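Local coordinates for trans-4-hydroxy-L-proline dehydratase (Clostridioides difficile 70-100-2010, PDB 6VXC), which catalyses the radical-based dehydration of trans-4-hydroxy-L-proline to (S)-1-pyrroline-5-carboxylate during anaerobic breakdown of 4-hydroxyproline, at residues M168-M173 with T468-I473; A230-G235 with V268-P273; T567-G572 with E657-M662. All blocks are in the same frame, centred on the assembly; numbering follows the deposited sequence.

How the contacts relate
Contacts 1 and 3 lie at the three-stranded parallel sheet 463-472, 565-573, 657-661, their centres 11 Å apart. In contact 1 a loop runs along the edge of strand 463-472 away from strand 565-573; contact 3 is the pairing of the other two strands, and the two are joined where Met471 N lies 2.8 Å from Gln571 O. Both stand near the probable catalytic residues: the Tyr470 side chain is about 6 Å from that of Cys454, the Asp661 side chain about 4 Å from that of Glu456. Contact 2, nested along the chain within the loop closed by contact 1, joins helix 214-248 to the loop after helix 252-267, its centre 38 Å from that of contact 1.

Contact 1 (M168-M173 with T468-I473); sequences MFTEFM and TGYMNI
Along the outer edge of the three-stranded parallel sheet near the active site of this glycyl radical enzyme, the extended loop Met168-Met173 runs nearly antiparallel to strand residues Thr468-Asn472, with a single bridge between Phe169 and Met471. Three backbone bonds hold the pair: Asn472 N to Met168 O (2.9 Å), Thr170 N to Tyr470 O and Phe172 N to Thr468 O. A fourth bond uses a side chain, since Thr170 OG1, held between its own backbone N and carbonyl carbon (chi1 72°), accepts from Tyr470 N at 3.1 Å and bonds Glu353 as well. Gly469, with no side chain, lets the loop come close, and its CA lies 3.6 Å from Thr170 O. Phe172 brings CD1 against Gly469 CA and presents its ring edge to the face of Tyr470 in an offset edge-to-face pair, planes 68° apart; the closest atoms are Phe172 CE1 and Tyr470 CE2 at 3.4 Å. Phe169 points to the other side of the strand, where CB meets Met471 CE at 3.8 Å because the methionine chain folds back at chi2 and chi3. The Tyr470 hydroxyl bonds Thr665, and the tyrosine side chain is about 4 Å from a bound glycerol, consistent with a place beside the substrate pocket. Lys524 of helix 506-538 bonds both Thr170 O and Thr468 O while pairing with Glu171 OE1. Helix 667-673 packs on Thr170 and Tyr470, helix 473-481 on Met168 and Met471, and strand 565-573 flanks strand 463-472.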
# COMPACT_ATOMS: atom_id res chain seq x y z
N MET A 168 15.79 -10.34 8.22
CA MET A 168 16.24 -9.00 8.57
C MET A 168 15.47 -7.93 7.81
O MET A 168 15.33 -6.80 8.29
CB MET A 168 17.75 -8.83 8.28
CG MET A 168 18.68 -9.78 9.03
SD MET A 168 18.34 -9.83 10.82
CE MET A 168 18.51 -8.10 11.31
N PHE A 169 15.02 -8.23 6.60
CA PHE A 169 14.29 -7.26 5.81
C PHE A 169 13.57 -8.02 4.71
O PHE A 169 13.79 -9.22 4.52
CB PHE A 169 15.22 -6.17 5.26
CG PHE A 169 16.38 -6.67 4.42
CD1 PHE A 169 16.18 -7.11 3.11
CD2 PHE A 169 17.68 -6.65 4.91
CE1 PHE A 169 17.27 -7.53 2.31
CE2 PHE A 169 18.77 -7.09 4.13
CZ PHE A 169 18.56 -7.53 2.83
N THR A 170 12.68 -7.33 4.00
CA THR A 170 11.98 -7.92 2.86
C THR A 170 12.37 -7.16 1.60
O THR A 170 13.08 -6.16 1.65
CB THR A 170 10.45 -7.91 3.04
OG1 THR A 170 9.97 -6.57 2.91
CG2 THR A 170 10.02 -8.48 4.42
N GLU A 171 11.87 -7.63 0.46
CA GLU A 171 12.19 -7.06 -0.85
C GLU A 171 10.91 -6.89 -1.67
O GLU A 171 10.33 -7.87 -2.13
CB GLU A 171 13.18 -7.94 -1.61
CG GLU A 171 13.43 -7.43 -3.02
CD GLU A 171 13.71 -5.95 -3.05
OE1 GLU A 171 14.59 -5.50 -2.30
OE2 GLU A 171 13.05 -5.23 -3.82
N PHE A 172 10.51 -5.64 -1.89
CA PHE A 172 9.21 -5.38 -2.50
C PHE A 172 9.17 -5.75 -3.98
O PHE A 172 8.10 -6.07 -4.50
CB PHE A 172 8.85 -3.90 -2.33
CG PHE A 172 7.84 -3.67 -1.25
CD1 PHE A 172 7.92 -4.36 -0.04
CD2 PHE A 172 6.78 -2.80 -1.45
CE1 PHE A 172 6.98 -4.17 0.95
CE2 PHE A 172 5.83 -2.60 -0.45
CZ PHE A 172 5.93 -3.30 0.75
N MET A 173 10.30 -5.76 -4.68
CA MET A 173 10.25 -5.94 -6.12
C MET A 173 10.51 -7.39 -6.56
O MET A 173 10.72 -7.64 -7.74
CB MET A 173 11.22 -4.98 -6.82
CG MET A 173 10.55 -3.71 -7.33
SD MET A 173 9.69 -2.80 -6.00
CE MET A 173 11.06 -2.08 -5.12
N THR A 468 10.69 -0.07 -0.78
CA THR A 468 11.58 -1.16 -1.19
C THR A 468 11.54 -2.38 -0.27
O THR A 468 12.05 -3.43 -0.65
CB THR A 468 13.04 -0.68 -1.32
OG1 THR A 468 13.56 -0.28 -0.05
CG2 THR A 468 13.18 0.50 -2.31
N GLY A 469 10.95 -2.27 0.92
CA GLY A 469 10.82 -3.39 1.83
C GLY A 469 10.88 -2.94 3.28
O GLY A 469 11.39 -1.88 3.61
N TYR A 470 10.38 -3.81 4.17
CA TYR A 470 10.39 -3.58 5.61
C TYR A 470 11.75 -3.93 6.21
O TYR A 470 12.46 -4.81 5.72
CB TYR A 470 9.30 -4.42 6.30
CG TYR A 470 7.93 -4.16 5.73
CD1 TYR A 470 7.19 -3.05 6.14
CD2 TYR A 470 7.40 -4.98 4.76
CE1 TYR A 470 5.93 -2.80 5.58
CE2 TYR A 470 6.16 -4.74 4.19
CZ TYR A 470 5.42 -3.65 4.61
OH TYR A 470 4.19 -3.41 4.05
N MET A 471 12.11 -3.23 7.29
CA MET A 471 13.38 -3.42 7.99
C MET A 471 13.07 -3.84 9.42
O MET A 471 12.36 -3.13 10.14
CB MET A 471 14.21 -2.14 7.97
CG MET A 471 15.62 -2.27 8.57
SD MET A 471 16.68 -3.42 7.71
CE MET A 471 16.67 -2.76 6.04
N ASN A 472 13.64 -4.97 9.85
CA ASN A 472 13.33 -5.60 11.13
C ASN A 472 14.22 -4.96 12.20
O ASN A 472 15.26 -5.48 12.59
CB ASN A 472 13.55 -7.12 11.02
CG ASN A 472 12.98 -7.91 12.20
OD1 ASN A 472 12.70 -7.35 13.28
ND2 ASN A 472 12.84 -9.23 12.02
N ILE A 473 13.81 -3.78 12.68
CA ILE A 473 14.65 -3.04 13.63
C ILE A 473 14.88 -3.84 14.91
O ILE A 473 16.01 -3.86 15.40
CB ILE A 473 14.08 -1.64 13.88
CG1 ILE A 473 13.94 -0.91 12.55
CG2 ILE A 473 14.98 -0.86 14.81
CD1 ILE A 473 13.22 0.39 12.67

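Contact 2 (A230-G235 with V268-P273); sequences AMVILG and VPAHKP
Pro269, preceded by a cis peptide bond, lies against Met231 and Gly235 in a helix-to-loop packing: the cis-proline of the loop after helix 252-267 is seated on the flank of the long helix 214-248, which helix 252-267 follows closely in the chain. The proline ring does most of the touching. Its CG, puckered endo, approaches Met231 O to 3.3 Å, while CD comes within 3.5 Å of Gly235 CA, so the ring sits over one turn of the helix, with the glycine offering no side chain in its way. Met231 bends at both chi2 (-58°) and chi3 (-68°), which brings its methyl group to Pro269 CG: CE lies 4.0 Å from that atom, and the two side chains cross at about a right angle. Val232 sets CG1 anti to the backbone N (chi1 172°), leaving CG2 beside that N and directed to Ala270. No hydrogen bond links the segments, so the fit rests on van der Waals contact. Phe192 of helix 192-205 and Met282 and Phe285 of helix 276-293 also pack on Pro269. At the more exposed margin, Val232 CG2 and Ala270 CB meet at 4.0 Å.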
# COMPACT_ATOMS: atom_id res chain seq x y z
N ALA A 230 -3.14 2.12 -27.54
CA ALA A 230 -3.79 1.01 -26.85
C ALA A 230 -5.00 1.49 -26.06
O ALA A 230 -6.05 0.83 -26.05
CB ALA A 230 -2.78 0.29 -25.95
N MET A 231 -4.89 2.62 -25.37
CA MET A 231 -6.04 3.10 -24.61
C MET A 231 -7.20 3.46 -25.54
O MET A 231 -8.36 3.18 -25.24
CB MET A 231 -5.65 4.29 -23.73
CG MET A 231 -4.66 3.93 -22.62
SD MET A 231 -5.25 2.65 -21.51
CE MET A 231 -6.58 3.48 -20.67
N VAL A 232 -6.89 4.05 -26.70
CA VAL A 232 -7.94 4.35 -27.68
C VAL A 232 -8.66 3.08 -28.09
O VAL A 232 -9.90 3.05 -28.17
CB VAL A 232 -7.34 5.11 -28.88
CG1 VAL A 232 -8.37 5.25 -30.00
CG2 VAL A 232 -6.86 6.48 -28.44
N ILE A 233 -7.91 2.01 -28.33
CA ILE A 233 -8.51 0.74 -28.72
C ILE A 233 -9.36 0.17 -27.58
O ILE A 233 -10.40 -0.46 -27.83
CB ILE A 233 -7.40 -0.23 -29.15
CG1 ILE A 233 -6.84 0.20 -30.51
CG2 ILE A 233 -7.90 -1.67 -29.15
CD1 ILE A 233 -5.50 -0.41 -30.80
N LEU A 234 -8.92 0.35 -26.34
CA LEU A 234 -9.71 -0.13 -25.21
C LEU A 234 -11.11 0.47 -25.23
O LEU A 234 -12.11 -0.24 -25.09
CB LEU A 234 -9.01 0.20 -23.90
CG LEU A 234 -9.78 -0.26 -22.67
CD1 LEU A 234 -9.93 -1.77 -22.70
CD2 LEU A 234 -9.08 0.22 -21.40
N GLY A 235 -11.19 1.78 -25.42
CA GLY A 235 -12.50 2.42 -25.48
C GLY A 235 -13.28 1.96 -26.69
O GLY A 235 -14.47 1.66 -26.60
N VAL A 268 -14.39 8.39 -23.81
CA VAL A 268 -13.21 8.03 -23.04
C VAL A 268 -12.82 6.58 -23.29
O VAL A 268 -13.68 5.73 -23.47
CB VAL A 268 -13.44 8.31 -21.53
CG1 VAL A 268 -13.80 9.77 -21.32
CG2 VAL A 268 -14.53 7.37 -20.95
N PRO A 269 -11.52 6.28 -23.25
CA PRO A 269 -10.42 7.19 -22.89
C PRO A 269 -9.78 8.00 -24.02
O PRO A 269 -8.84 8.74 -23.75
CB PRO A 269 -9.38 6.24 -22.28
CG PRO A 269 -9.71 4.88 -22.78
CD PRO A 269 -11.06 4.89 -23.43
N ALA A 270 -10.31 7.90 -25.24
CA ALA A 270 -9.70 8.59 -26.37
C ALA A 270 -9.72 10.10 -26.19
O ALA A 270 -8.75 10.78 -26.52
CB ALA A 270 -10.41 8.19 -27.67
N HIS A 271 -10.82 10.63 -25.65
CA HIS A 271 -11.00 12.06 -25.45
C HIS A 271 -11.15 12.38 -23.96
O HIS A 271 -11.48 11.51 -23.16
CB HIS A 271 -12.23 12.59 -26.19
CG HIS A 271 -12.25 12.23 -27.64
ND1 HIS A 271 -12.90 11.11 -28.12
CD2 HIS A 271 -11.68 12.82 -28.72
CE1 HIS A 271 -12.75 11.05 -29.43
NE2 HIS A 271 -12.01 12.07 -29.82
N LYS A 272 -10.93 13.64 -23.61
CA LYS A 272 -11.09 14.05 -22.23
C LYS A 272 -12.54 13.85 -21.80
O LYS A 272 -13.46 13.97 -22.61
CB LYS A 272 -10.67 15.50 -22.02
CG LYS A 272 -11.66 16.57 -22.47
CD LYS A 272 -11.24 17.96 -21.98
CE LYS A 272 -12.05 19.09 -22.61
NZ LYS A 272 -11.61 19.42 -23.99
N PRO A 273 -12.77 13.50 -20.54
CA PRO A 273 -14.15 13.33 -20.06
C PRO A 273 -14.90 14.65 -20.07
O PRO A 273 -14.33 15.70 -19.78
CB PRO A 273 -13.97 12.79 -18.64
CG PRO A 273 -12.64 13.30 -18.22
CD PRO A 273 -11.78 13.28 -19.47

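Contact 3 (T567-G572 with E657-M662); sequences TRYIQG and EYRVDM
Strands Thr567-Gly572 and Glu657-Asp661 pair in parallel with a strong twist, their short axes 40° apart, and three backbone bonds link them: Arg568 N to Glu657 O, Arg659 N to Arg568 O (2.8 Å) and Gly572 N to Asp661 O. The first two straddle Tyr658, whereas around Ile570 the strands part: Ile570 N is 3.6 Å from Arg659 O, without a bond, and Ile570 O is taken by Tyr643 of helix 630-647. On the face carrying Arg568, Ile570 and Tyr658, the Arg568 side chain runs alongside the tyrosine. Its CB lies over the ring face, toward the rim, 3.8 Å from the centroid in a CH-pi contact. The guanidinium turns its edge to Tyr658 OH without a hydrogen bond, its plane almost perpendicular to the ring; OH is bonded weakly to Asn528, and Arg568 NE forms a long, weak ion pair with Glu532. The pair belongs to the three-stranded parallel sheet of the glycyl radical enzyme barrel, strand 565-573 being central and strand 657-661 one of its two edge strands. On the opposite face Tyr569 runs alongside Arg659, with CE2 3.6 Å from Arg659 CB. A water bridges the ends, donating to Tyr569 OH and accepting from Arg659 NE. Arg659 is further fixed by a salt bridge within its own strand, from NH2 to Glu657 OE2 at 2.8 Å. Asp661 holds CG between its backbone N and carbonyl carbon (chi1 58°), a turn that carries the carboxylate over to the neighbouring strand: OD1 touches Gln571 CA at 3.2 Å, and OD2 lies by Tyr569 CB and CD2, the carboxylate plane only 15° from that of the ring. Gln571 itself directs OE1 to Gly469 N in the third strand, and Asp661 neighbours Glu456, the probable proton acceptor.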
# COMPACT_ATOMS: atom_id res chain seq x y z
N THR A 567 11.56 9.61 -4.91
CA THR A 567 11.97 9.18 -3.59
C THR A 567 11.84 7.67 -3.50
O THR A 567 11.08 7.05 -4.24
CB THR A 567 11.13 9.85 -2.48
OG1 THR A 567 9.75 9.58 -2.73
CG2 THR A 567 11.34 11.36 -2.47
N ARG A 568 12.60 7.08 -2.58
CA ARG A 568 12.55 5.67 -2.24
C ARG A 568 12.54 5.54 -0.73
O ARG A 568 13.18 6.33 -0.03
CB ARG A 568 13.75 4.89 -2.82
CG ARG A 568 13.45 4.19 -4.14
CD ARG A 568 14.68 3.58 -4.81
NE ARG A 568 14.35 2.29 -5.40
CZ ARG A 568 13.56 2.13 -6.46
NH1 ARG A 568 13.01 3.18 -7.04
NH2 ARG A 568 13.33 0.92 -6.94
N TYR A 569 11.84 4.52 -0.23
CA TYR A 569 11.63 4.34 1.19
C TYR A 569 12.07 2.94 1.63
O TYR A 569 11.96 1.97 0.89
CB TYR A 569 10.14 4.56 1.57
CG TYR A 569 9.70 6.01 1.45
CD1 TYR A 569 9.30 6.56 0.24
CD2 TYR A 569 9.75 6.85 2.56
CE1 TYR A 569 8.91 7.89 0.15
CE2 TYR A 569 9.37 8.16 2.47
CZ TYR A 569 8.96 8.68 1.27
OH TYR A 569 8.59 10.00 1.21
N ILE A 570 12.56 2.86 2.86
CA ILE A 570 12.67 1.62 3.61
C ILE A 570 11.75 1.75 4.83
O ILE A 570 11.80 2.75 5.54
CB ILE A 570 14.12 1.32 4.03
CG1 ILE A 570 15.03 1.21 2.79
CG2 ILE A 570 14.20 0.04 4.87
CD1 ILE A 570 16.48 1.07 3.13
N GLN A 571 10.87 0.77 5.02
CA GLN A 571 9.81 0.86 6.02
C GLN A 571 10.27 0.31 7.37
O GLN A 571 10.52 -0.89 7.50
CB GLN A 571 8.56 0.13 5.52
CG GLN A 571 8.06 0.51 4.09
CD GLN A 571 8.53 -0.39 2.96
OE1 GLN A 571 9.44 -0.04 2.22
NE2 GLN A 571 7.92 -1.55 2.84
N GLY A 572 10.33 1.17 8.38
CA GLY A 572 10.80 0.74 9.70
C GLY A 572 9.70 0.03 10.47
O GLY A 572 8.59 0.54 10.62
N GLU A 657 16.28 10.58 -3.76
CA GLU A 657 16.95 10.25 -2.51
C GLU A 657 16.07 9.31 -1.68
O GLU A 657 14.86 9.20 -1.89
CB GLU A 657 17.28 11.50 -1.69
CG GLU A 657 16.07 12.09 -1.01
CD GLU A 657 16.39 13.28 -0.11
OE1 GLU A 657 17.58 13.68 -0.01
OE2 GLU A 657 15.44 13.83 0.50
N TYR A 658 16.72 8.65 -0.72
CA TYR A 658 16.03 7.78 0.22
C TYR A 658 15.44 8.60 1.35
O TYR A 658 15.98 9.63 1.75
CB TYR A 658 16.98 6.72 0.79
CG TYR A 658 17.02 5.51 -0.09
CD1 TYR A 658 17.88 5.47 -1.18
CD2 TYR A 658 16.17 4.44 0.13
CE1 TYR A 658 17.90 4.39 -2.00
CE2 TYR A 658 16.19 3.34 -0.70
CZ TYR A 658 17.06 3.33 -1.77
OH TYR A 658 17.08 2.26 -2.60
N ARG A 659 14.28 8.14 1.83
CA ARG A 659 13.63 8.71 2.99
C ARG A 659 13.02 7.56 3.80
O ARG A 659 13.09 6.40 3.42
CB ARG A 659 12.58 9.75 2.59
CG ARG A 659 13.15 10.92 1.73
CD ARG A 659 12.14 12.05 1.53
NE ARG A 659 11.89 12.74 2.79
CZ ARG A 659 12.73 13.58 3.37
NH1 ARG A 659 12.41 14.15 4.53
NH2 ARG A 659 13.89 13.87 2.79
N VAL A 660 12.35 7.91 4.90
CA VAL A 660 11.99 6.94 5.92
C VAL A 660 10.48 7.01 6.15
O VAL A 660 9.90 8.10 6.08
CB VAL A 660 12.84 7.25 7.17
CG1 VAL A 660 12.04 7.38 8.41
CG2 VAL A 660 14.06 6.29 7.27
N ASP A 661 9.85 5.85 6.37
CA ASP A 661 8.48 5.77 6.86
C ASP A 661 8.36 4.58 7.82
O ASP A 661 9.29 3.78 7.95
CB ASP A 661 7.44 5.71 5.70
CG ASP A 661 7.66 4.53 4.75
OD1 ASP A 661 8.34 3.57 5.15
OD2 ASP A 661 7.13 4.56 3.59
N MET A 662 7.21 4.48 8.50
CA MET A 662 7.03 3.52 9.59
C MET A 662 5.66 2.87 9.47
O MET A 662 4.66 3.43 9.94
CB MET A 662 7.18 4.23 10.93
CG MET A 662 8.36 5.19 10.95
SD MET A 662 9.88 4.31 11.30
CE MET A 662 9.61 4.01 13.04
O HOH W 1 8.84 12.28 2.87